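Local structure of poly-beta-1,6-N-acetyl-D-glucosamine N-deacetylase (Aggregatibacter actinomycetemcomitans, 4U10) at residues E179-L184 against I218-Q223; A163-E168 against Q212-A217; E140-T145 against P203-W208. The protein probably removes acetyl groups from the amino sugars of poly-beta-1,6-N-acetyl-D-glucosamine, the chain here being the zinc-binding deacetylase domain of a longer protein. All blocks are in the same frame, centred on the assembly; numbering follows the deposited sequence. Where two conformers were deposited one is given.

Contact 1 of 3, residues E179-L184 against I218-Q223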
loop_
_atom_site.group_PDB
_atom_site.type_symbol
_atom_site.label_atom_id
_atom_site.label_comp_id
_atom_site.label_asym_id
_atom_site.label_seq_id
_atom_site.Cartn_x
_atom_site.Cartn_y
_atom_site.Cartn_z
ATOM N N GLU A 179 -0.869 -25.561 -6.228
ATOM C CA GLU A 179 -1.962 -24.733 -6.752
ATOM C C GLU A 179 -1.927 -23.334 -6.043
ATOM O O GLU A 179 -2.052 -22.303 -6.661
ATOM C CB GLU A 179 -3.308 -25.456 -6.561
ATOM C CG GLU A 179 -3.362 -26.868 -7.162
ATOM C CD GLU A 179 -4.735 -27.572 -7.110
ATOM O OE1 GLU A 179 -5.300 -27.910 -6.003
ATOM O OE2 GLU A 179 -5.265 -27.782 -8.260
ATOM N N TYR A 180 -1.724 -23.329 -4.741
ATOM C CA TYR A 180 -1.714 -22.120 -3.956
ATOM C C TYR A 180 -0.541 -21.221 -4.387
ATOM O O TYR A 180 -0.698 -20.009 -4.651
ATOM C CB TYR A 180 -1.657 -22.527 -2.458
ATOM C CG TYR A 180 -1.319 -21.416 -1.527
ATOM C CD1 TYR A 180 -1.890 -20.135 -1.685
ATOM C CD2 TYR A 180 -0.399 -21.623 -0.478
ATOM C CE1 TYR A 180 -1.555 -19.132 -0.832
ATOM C CE2 TYR A 180 -0.061 -20.618 0.377
ATOM C CZ TYR A 180 -0.600 -19.371 0.187
ATOM O OH TYR A 180 -0.210 -18.365 1.056
ATOM N N LYS A 181 0.633 -21.809 -4.527
ATOM C CA LYS A 181 1.765 -21.016 -4.950
ATOM C C LYS A 181 1.575 -20.418 -6.328
ATOM O O LYS A 181 1.976 -19.260 -6.585
ATOM C CB LYS A 181 3.076 -21.793 -4.913
ATOM C CG LYS A 181 4.227 -20.891 -5.360
ATOM C CD LYS A 181 5.622 -21.436 -5.103
ATOM C CE LYS A 181 6.686 -20.375 -5.343
ATOM N NZ LYS A 181 6.501 -19.232 -4.395
ATOM N N ASN A 182 1.059 -21.214 -7.260
ATOM C CA ASN A 182 0.725 -20.803 -8.612
ATOM C C ASN A 182 -0.228 -19.594 -8.630
ATOM O O ASN A 182 -0.123 -18.718 -9.436
ATOM C CB ASN A 182 -0.021 -21.968 -9.325
ATOM C CG ASN A 182 0.909 -22.962 -10.010
ATOM O OD1 ASN A 182 2.142 -22.868 -9.932
ATOM N ND2 ASN A 182 0.300 -23.932 -10.716
ATOM N N ARG A 183 -1.245 -19.667 -7.768
ATOM C CA ARG A 183 -2.250 -18.617 -7.648
ATOM C C ARG A 183 -1.568 -17.290 -7.273
ATOM O O ARG A 183 -1.841 -16.304 -7.901
ATOM C CB ARG A 183 -3.360 -18.966 -6.626
ATOM C CG ARG A 183 -4.393 -17.859 -6.428
ATOM C CD ARG A 183 -5.730 -18.362 -5.871
ATOM N NE ARG A 183 -5.551 -19.049 -4.585
ATOM C CZ ARG A 183 -5.428 -18.455 -3.386
ATOM N NH1 ARG A 183 -5.524 -17.122 -3.241
ATOM N NH2 ARG A 183 -5.204 -19.195 -2.317
ATOM N N LEU A 184 -0.635 -17.300 -6.312
ATOM C CA LEU A 184 0.117 -16.093 -5.983
ATOM C C LEU A 184 1.106 -15.630 -7.062
ATOM O O LEU A 184 1.173 -14.426 -7.432
ATOM C CB LEU A 184 0.875 -16.296 -4.683
ATOM C CG LEU A 184 0.176 -16.893 -3.492
ATOM C CD1 LEU A 184 1.092 -16.772 -2.283
ATOM C CD2 LEU A 184 -1.172 -16.304 -3.200
ATOM N N ILE A 218 6.049 -14.200 -0.228
ATOM C CA ILE A 218 7.299 -13.445 -0.396
ATOM C C ILE A 218 8.020 -13.932 -1.622
ATOM O O ILE A 218 8.522 -13.140 -2.418
ATOM C CB ILE A 218 8.257 -13.608 0.836
ATOM C CG1 ILE A 218 7.857 -12.636 1.936
ATOM C CG2 ILE A 218 9.666 -13.265 0.432
ATOM C CD1 ILE A 218 8.507 -12.919 3.276
ATOM N N ASP A 219 8.099 -15.236 -1.781
ATOM C CA ASP A 219 8.848 -15.801 -2.891
ATOM C C ASP A 219 8.106 -15.580 -4.235
ATOM O O ASP A 219 8.732 -15.376 -5.264
ATOM C CB ASP A 219 9.117 -17.275 -2.684
ATOM C CG ASP A 219 9.987 -17.878 -3.827
ATOM O OD1 ASP A 219 11.164 -17.483 -3.916
ATOM O OD2 ASP A 219 9.451 -18.669 -4.659
ATOM N N ALA A 220 6.782 -15.594 -4.184
ATOM C CA ALA A 220 5.938 -15.288 -5.360
ATOM C C ALA A 220 6.169 -13.870 -5.838
ATOM O O ALA A 220 6.266 -13.656 -7.033
ATOM C CB ALA A 220 4.430 -15.486 -5.064
ATOM N N ALA A 221 6.244 -12.910 -4.902
ATOM C CA ALA A 221 6.481 -11.517 -5.201
ATOM C C ALA A 221 7.894 -11.329 -5.752
ATOM O O ALA A 221 8.097 -10.604 -6.754
ATOM C CB ALA A 221 6.292 -10.656 -3.970
ATOM N N LYS A 222 8.866 -11.922 -5.070
ATOM C CA LYS A 222 10.266 -11.874 -5.489
ATOM C C LYS A 222 10.414 -12.321 -6.934
ATOM O O LYS A 222 11.150 -11.698 -7.693
ATOM C CB LYS A 222 11.135 -12.729 -4.551
ATOM C CG LYS A 222 12.506 -13.180 -5.096
ATOM C CD LYS A 222 13.238 -13.866 -3.952
ATOM C CE LYS A 222 14.482 -14.650 -4.359
ATOM N NZ LYS A 222 15.240 -15.103 -3.132
ATOM N N GLN A 223 9.728 -13.380 -7.339
ATOM C CA GLN A 223 9.840 -13.798 -8.722
ATOM C C GLN A 223 9.413 -12.752 -9.746
ATOM O O GLN A 223 9.787 -12.883 -10.905
ATOM C CB GLN A 223 9.068 -15.051 -9.017
ATOM C CG GLN A 223 9.679 -16.272 -8.443
ATOM C CD GLN A 223 8.942 -17.517 -8.851
ATOM O OE1 GLN A 223 8.550 -18.323 -8.007
ATOM N NE2 GLN A 223 8.757 -17.690 -10.152
#
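Lys181 and Asp219 make the polar half of this meeting between two helices, while Leu184 and Ala220 make the apolar half. The segments run in roughly the same direction, with a signed crossing angle of -42° and axes 9.4 Å apart at their closest. That is a moderate separation, and the buried surface is small.

Take the charged pair first. The lysine chain leaves its helix with CG anti to the backbone N (chi1 -180°) and stays extended as far as CE; the turn comes at its last torsion, which swings the ammonium group over to the other helix. There Lys181 NZ sits 3.0 Å from Asp219 OD2 in a hydrogen-bonded salt bridge. It meets that oxygen on its anti lone pair, the side facing away from OD1, so the ammonium is held by a single carboxylate oxygen and does not bridge the two. Next to the salt bridge, Lys181 CE lies 3.8 Å from Gln223 OE1, a van der Waals approach by which the exposed glutamine flanks the lysine chain.

The apolar part is a helix-to-helix touch through beta carbons. Leu184 CB and Ala220 CB are 3.7 Å apart, and here the two CA atoms come to 5.9 Å. The methyl group of Ala220 also reaches the backbone of the first helix, 3.9 Å from Leu184 C. A short side chain on one partner lets the backbones approach this closely, and both residues are buried.

This is packing between helix 177-199 and helix 215-222 within the deacetylase domain. Val185 and Phe188, further along the longer helix, continue the cover over Ala220, while Val216 and Ala217, one turn earlier in helix 215-222, complete the seat of Leu184.

Contact 2 of 3, residues A163-E168 against Q212-A217; sequences AVVAPE and QFNDVA
Val164 and Val165 pack against the capped start of helix 215-222, where Asn214 occupies the N-cap position. Segment 163-168 belongs to the loop between strands 160-162 and 169-170, so this is a loop laid against a helix N-terminus and the residues leading into it.

The tight part is apolar. Buried Val164 directs its CG1 branch, anti to the backbone N (chi1 167°), at the helix, where it meets Ala217 CB at 3.6 Å. Val165 lies beside it and works on backbone atoms: its CG1 comes within 3.5 Å of both Phe213 N and Phe213 CA and within 3.6 Å of Gln212 O, so a methyl group rests along the main chain just before the cap. The phenyl group of Phe213 leads elsewhere, into a cluster with Trp208, His229 and Tyr244.

Toward solvent the fit slackens. Of the exposed Gln212 side chain little more than CB takes part, 4.1 Å from Val165 CG1, and the chain bends at chi2 beyond that point. The polar groups that face one another across the contact stay too far apart to bond directly, Asn214 ND2 standing 3.7 Å from Val165 O. What joins the two sides in polar terms is a third residue: the hydroxyl of Tyr180, on helix 177-199, is hydrogen-bonded both to Val164 O and to Asn214 ND2. Each end of the Asn214 amide is therefore occupied, the nitrogen by Tyr180 and the oxygen by the helix, which fixes the rotation of the group.

The cap itself rests mainly on one straight bond, Ala217 N to Asn214 OD1, at 2.9 Å and 173°, while the bond from Val216 N to the same oxygen is weak and bent, with an angle of 119°.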
loop_
_atom_site.group_PDB
_atom_site.type_symbol
_atom_site.label_atom_id
_atom_site.label_comp_id
_atom_site.label_asym_id
_atom_site.label_seq_id
_atom_site.Cartn_x
_atom_site.Cartn_y
_atom_site.Cartn_z
ATOM N N ALA A 163 -6.788 -13.882 0.862
ATOM C CA ALA A 163 -6.388 -14.752 -0.201
ATOM C C ALA A 163 -4.884 -14.974 -0.353
ATOM O O ALA A 163 -4.464 -16.021 -0.813
ATOM C CB ALA A 163 -6.985 -14.244 -1.549
ATOM N N VAL A 164 -4.073 -13.981 -0.022
ATOM C CA VAL A 164 -2.647 -14.100 -0.140
ATOM C C VAL A 164 -2.103 -15.197 0.790
ATOM O O VAL A 164 -1.160 -15.876 0.414
ATOM C CB VAL A 164 -1.954 -12.742 0.160
ATOM C CG1 VAL A 164 -0.447 -12.897 0.351
ATOM C CG2 VAL A 164 -2.166 -11.791 -0.979
ATOM N N VAL A 165 -2.717 -15.394 1.957
ATOM C CA VAL A 165 -2.039 -16.138 3.026
ATOM C C VAL A 165 -2.660 -17.478 3.376
ATOM O O VAL A 165 -2.216 -18.091 4.362
ATOM C CB VAL A 165 -1.859 -15.325 4.331
ATOM C CG1 VAL A 165 -0.957 -14.128 4.085
ATOM C CG2 VAL A 165 -3.183 -14.894 4.955
ATOM N N ALA A 166 -3.626 -17.950 2.572
ATOM C CA ALA A 166 -4.378 -19.182 2.877
ATOM C C ALA A 166 -4.680 -19.960 1.609
ATOM O O ALA A 166 -5.251 -19.372 0.706
ATOM C CB ALA A 166 -5.701 -18.793 3.539
ATOM N N PRO A 167 -4.276 -21.267 1.521
ATOM C CA PRO A 167 -4.849 -22.074 0.485
ATOM C C PRO A 167 -6.381 -22.052 0.592
ATOM O O PRO A 167 -6.938 -22.116 1.678
ATOM C CB PRO A 167 -4.299 -23.474 0.765
ATOM C CG PRO A 167 -3.106 -23.281 1.668
ATOM C CD PRO A 167 -3.576 -22.117 2.515
ATOM N N GLU A 168 -7.018 -21.921 -0.553
ATOM C CA GLU A 168 -8.416 -21.943 -0.718
ATOM C C GLU A 168 -9.051 -23.339 -0.614
ATOM O O GLU A 168 -8.530 -24.311 -1.119
ATOM C CB GLU A 168 -8.719 -21.371 -2.082
ATOM C CG GLU A 168 -10.161 -20.972 -2.215
ATOM C CD GLU A 168 -10.484 -20.294 -3.544
ATOM O OE1 GLU A 168 -9.672 -20.272 -4.524
ATOM O OE2 GLU A 168 -11.547 -19.715 -3.557
ATOM N N GLN A 212 -0.820 -8.683 5.801
ATOM C CA GLN A 212 -0.604 -10.083 6.019
ATOM C C GLN A 212 0.131 -10.749 4.847
ATOM O O GLN A 212 -0.260 -10.629 3.689
ATOM C CB GLN A 212 -1.922 -10.819 6.281
ATOM C CG GLN A 212 -2.686 -10.280 7.511
ATOM C CD GLN A 212 -1.836 -10.377 8.792
ATOM O OE1 GLN A 212 -1.780 -9.400 9.603
ATOM N NE2 GLN A 212 -1.115 -11.498 8.956
ATOM N N PHE A 213 1.089 -11.581 5.215
ATOM C CA PHE A 213 1.966 -12.251 4.253
ATOM C C PHE A 213 2.544 -13.521 4.844
ATOM O O PHE A 213 2.316 -13.833 5.997
ATOM C CB PHE A 213 3.068 -11.269 3.827
ATOM C CG PHE A 213 4.094 -10.971 4.881
ATOM C CD1 PHE A 213 3.871 -10.017 5.852
ATOM C CD2 PHE A 213 5.315 -11.622 4.862
ATOM C CE1 PHE A 213 4.812 -9.794 6.837
ATOM C CE2 PHE A 213 6.266 -11.388 5.827
ATOM C CZ PHE A 213 6.014 -10.467 6.822
ATOM N N ASN A 214 3.308 -14.234 4.039
ATOM C CA ASN A 214 4.022 -15.390 4.476
ATOM C C ASN A 214 5.158 -15.673 3.518
ATOM O O ASN A 214 5.428 -14.896 2.595
ATOM C CB ASN A 214 3.057 -16.606 4.662
ATOM C CG ASN A 214 2.511 -17.122 3.342
ATOM O OD1 ASN A 214 3.131 -16.986 2.329
ATOM N ND2 ASN A 214 1.355 -17.701 3.375
ATOM N N ASP A 215 5.868 -16.766 3.750
ATOM C CA ASP A 215 6.995 -17.158 2.915
ATOM C C ASP A 215 6.630 -17.480 1.484
ATOM O O ASP A 215 7.402 -17.168 0.565
ATOM C CB ASP A 215 7.816 -18.345 3.548
ATOM C CG ASP A 215 6.985 -19.568 3.869
ATOM O OD1 ASP A 215 5.772 -19.488 4.228
ATOM O OD2 ASP A 215 7.594 -20.637 3.780
ATOM N N VAL A 216 5.461 -18.046 1.254
ATOM C CA VAL A 216 5.112 -18.370 -0.125
ATOM C C VAL A 216 4.848 -17.065 -0.914
ATOM O O VAL A 216 5.285 -16.868 -2.047
ATOM C CB VAL A 216 3.911 -19.344 -0.158
ATOM C CG1 VAL A 216 3.366 -19.550 -1.577
ATOM C CG2 VAL A 216 4.332 -20.696 0.422
ATOM N N ALA A 217 4.115 -16.165 -0.291
ATOM C CA ALA A 217 3.805 -14.883 -0.894
ATOM C C ALA A 217 5.100 -14.139 -1.155
ATOM O O ALA A 217 5.262 -13.520 -2.189
ATOM C CB ALA A 217 2.917 -14.090 0.035
#

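Contact 3 of 3, residues E140-T145 against P203-W208; sequences EIASHT and PRIMVW. With ZN (zinc ion), chain C.
His144 uses both ring nitrogens at once: NE2 binds zinc at 2.1 Å, and ND1 donates to Val207 O at a short 2.6 Å. The acceptor lies near the ring plane, but the N-H reaches it from well above the carbonyl plane, 53° out, and so not on a lone pair. A second-shell backbone oxygen thus sets the rotation of a metal ligand, whose zinc is also held by Asp75, His149 and a water.

Between the backbones there is a single beta bridge, Ser143 with Met206 (selenomethionine in the crystal). It is made by Ser143 N to Ile205 O and by Val207 N to Ser143 O, the latter at 2.7 Å. Ser143 OG accepts from Thr145 N in an ST turn and also bonds Ser191. On the other side of the chain Ala142 CB packs on Ile205 CB, 3.7 Å away.

At the far end Arg204 grips Glu140 side-on. NE bonds OE2 and NH2 bonds OE1, both at 2.9 Å, with the two flat groups only 12° from coplanar. The guanidinium is shared with Gln52. A water held by Glu140 OE2, Ile141 O and Arg204 N ties this pair to the main chain.

Strand 139-141 is paired with strand 95-99, and strand 205-207 with strand 228-230. The bridge, made by Ser143 just beyond the end of strand 139-141, therefore links the larger mixed sheet to the three-stranded parallel one, consistent with the distorted beta/alpha barrel of the NodB family. Helix 177-199 packs beside Thr145 and Met206, and helix 51-58 beside the salt bridge.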
loop_
_atom_site.group_PDB
_atom_site.type_symbol
_atom_site.label_atom_id
_atom_site.label_comp_id
_atom_site.label_asym_id
_atom_site.label_seq_id
_atom_site.Cartn_x
_atom_site.Cartn_y
_atom_site.Cartn_z
ATOM N N GLU A 140 5.753 7.020 -6.089
ATOM C CA GLU A 140 6.222 5.729 -6.547
ATOM C C GLU A 140 5.006 4.767 -6.570
ATOM O O GLU A 140 4.263 4.696 -5.573
ATOM C CB GLU A 140 7.239 5.218 -5.529
ATOM C CG GLU A 140 7.655 3.742 -5.634
ATOM C CD GLU A 140 8.960 3.564 -6.361
ATOM O OE1 GLU A 140 9.733 4.514 -6.386
ATOM O OE2 GLU A 140 9.205 2.499 -6.892
ATOM N N ILE A 141 4.780 4.102 -7.711
ATOM C CA ILE A 141 3.738 3.054 -7.839
ATOM C C ILE A 141 4.191 1.646 -7.412
ATOM O O ILE A 141 5.047 1.058 -7.999
ATOM C CB ILE A 141 3.129 3.012 -9.239
ATOM C CG1 ILE A 141 2.837 4.412 -9.716
ATOM C CG2 ILE A 141 1.811 2.236 -9.198
ATOM C CD1 ILE A 141 1.986 5.256 -8.744
ATOM N N ALA A 142 3.605 1.142 -6.336
ATOM C CA ALA A 142 3.836 -0.212 -5.881
ATOM C C ALA A 142 2.655 -1.090 -6.184
ATOM O O ALA A 142 1.539 -0.617 -6.392
ATOM C CB ALA A 142 4.074 -0.204 -4.412
ATOM N N SER A 143 2.879 -2.389 -6.140
ATOM C CA SER A 143 1.778 -3.335 -6.243
ATOM C C SER A 143 1.105 -3.536 -4.915
ATOM O O SER A 143 1.759 -3.452 -3.828
ATOM C CB SER A 143 2.322 -4.677 -6.716
ATOM O OG SER A 143 1.326 -5.644 -6.836
ATOM N N HIS A 144 -0.189 -3.917 -5.003
ATOM C CA HIS A 144 -1.009 -4.328 -3.866
ATOM C C HIS A 144 -1.859 -5.513 -4.341
ATOM O O HIS A 144 -2.991 -5.713 -3.876
ATOM C CB HIS A 144 -1.914 -3.172 -3.475
ATOM C CG HIS A 144 -2.448 -3.192 -2.068
ATOM N ND1 HIS A 144 -1.720 -3.590 -0.964
ATOM C CD2 HIS A 144 -3.587 -2.652 -1.581
ATOM C CE1 HIS A 144 -2.421 -3.371 0.124
ATOM N NE2 HIS A 144 -3.551 -2.780 -0.226
ATOM N N THR A 145 -1.225 -6.364 -5.152
ATOM C CA THR A 145 -1.760 -7.555 -5.840
ATOM C C THR A 145 -2.620 -7.104 -6.993
ATOM O O THR A 145 -2.892 -5.938 -7.099
ATOM C CB THR A 145 -2.537 -8.566 -4.929
ATOM O OG1 THR A 145 -3.814 -8.015 -4.635
ATOM C CG2 THR A 145 -1.778 -8.767 -3.608
ATOM N N PRO A 203 6.613 -2.339 -10.926
ATOM C CA PRO A 203 6.743 -2.033 -9.534
ATOM C C PRO A 203 7.900 -2.787 -8.864
ATOM O O PRO A 203 8.175 -3.939 -9.207
ATOM C CB PRO A 203 5.389 -2.548 -8.937
ATOM C CG PRO A 203 4.948 -3.631 -9.893
ATOM C CD PRO A 203 5.438 -3.160 -11.229
ATOM N N ARG A 204 8.482 -2.210 -7.817
ATOM C CA ARG A 204 9.567 -2.871 -7.113
ATOM C C ARG A 204 9.292 -2.996 -5.616
ATOM O O ARG A 204 10.177 -3.299 -4.805
ATOM C CB ARG A 204 10.876 -2.129 -7.385
ATOM C CG ARG A 204 10.774 -0.665 -7.189
ATOM C CD ARG A 204 12.071 0.088 -7.583
ATOM N NE ARG A 204 11.848 1.509 -7.322
ATOM C CZ ARG A 204 12.705 2.479 -7.576
ATOM N NH1 ARG A 204 13.873 2.183 -8.131
ATOM N NH2 ARG A 204 12.380 3.737 -7.258
ATOM N N ILE A 205 8.034 -2.841 -5.252
ATOM C CA ILE A 205 7.575 -3.051 -3.910
ATOM C C ILE A 205 6.263 -3.816 -4.030
ATOM O O ILE A 205 5.438 -3.485 -4.832
ATOM C CB ILE A 205 7.279 -1.707 -3.187
ATOM C CG1 ILE A 205 8.498 -0.790 -3.099
ATOM C CG2 ILE A 205 6.691 -1.855 -1.784
ATOM C CD1 ILE A 205 8.094 0.669 -2.859
HETATM N N MSE A 206 6.101 -4.806 -3.173
HETATM C CA MSE A 206 4.768 -5.410 -2.897
HETATM C C MSE A 206 4.284 -4.903 -1.592
HETATM O O MSE A 206 4.956 -5.056 -0.540
HETATM C CB MSE A 206 4.837 -6.916 -3.028
HETATM C CG MSE A 206 3.647 -7.663 -2.381
HETATM SE SE MSE A 206 2.047 -7.223 -3.442
HETATM C CE MSE A 206 2.344 -8.413 -4.895
ATOM N N VAL A 207 3.071 -4.339 -1.586
ATOM C CA VAL A 207 2.449 -4.019 -0.334
ATOM C C VAL A 207 1.359 -5.011 -0.022
ATOM O O VAL A 207 0.402 -5.166 -0.796
ATOM C CB VAL A 207 1.882 -2.574 -0.336
ATOM C CG1 VAL A 207 1.323 -2.240 1.039
ATOM C CG2 VAL A 207 2.943 -1.541 -0.762
ATOM N N TRP A 208 1.419 -5.626 1.162
ATOM C CA TRP A 208 0.505 -6.761 1.445
ATOM C C TRP A 208 -0.836 -6.216 1.844
ATOM O O TRP A 208 -0.897 -5.312 2.719
ATOM C CB TRP A 208 1.059 -7.593 2.602
ATOM C CG TRP A 208 2.433 -8.132 2.343
ATOM C CD1 TRP A 208 3.547 -7.902 3.085
ATOM C CD2 TRP A 208 2.824 -9.030 1.288
ATOM N NE1 TRP A 208 4.603 -8.570 2.533
ATOM C CE2 TRP A 208 4.193 -9.258 1.430
ATOM C CE3 TRP A 208 2.153 -9.625 0.203
ATOM C CZ2 TRP A 208 4.899 -10.056 0.552
ATOM C CZ3 TRP A 208 2.845 -10.396 -0.633
ATOM C CH2 TRP A 208 4.208 -10.619 -0.466
HETATM ZN ZN ZN C . -5.271 -2.571 0.955
HETATM O O HOH W 1 7.363 0.330 -6.793
HETATM O O HOH W 2 -4.501 -2.795 2.653
#

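Contact 3 lies in the core, about 7 Å from the centre of the chain, whereas contacts 1 and 2 are partly buried and centred about 18 and 16 Å out. Its chemistry follows its place: a metal ligand, backbone bonds and a two-pronged ion pair, against small apolar touches further out, with one salt bridge in contact 1 and a helix cap in contact 2. Contacts 1 and 2 share helix 215-222, and Arg183 NH1 of contact 1 probably bonds Ala163 O of contact 2. Trp208 connects the core to both, lying against Phe213 and Ala217 of contact 2 and Ile218 and Ala221 of contact 1.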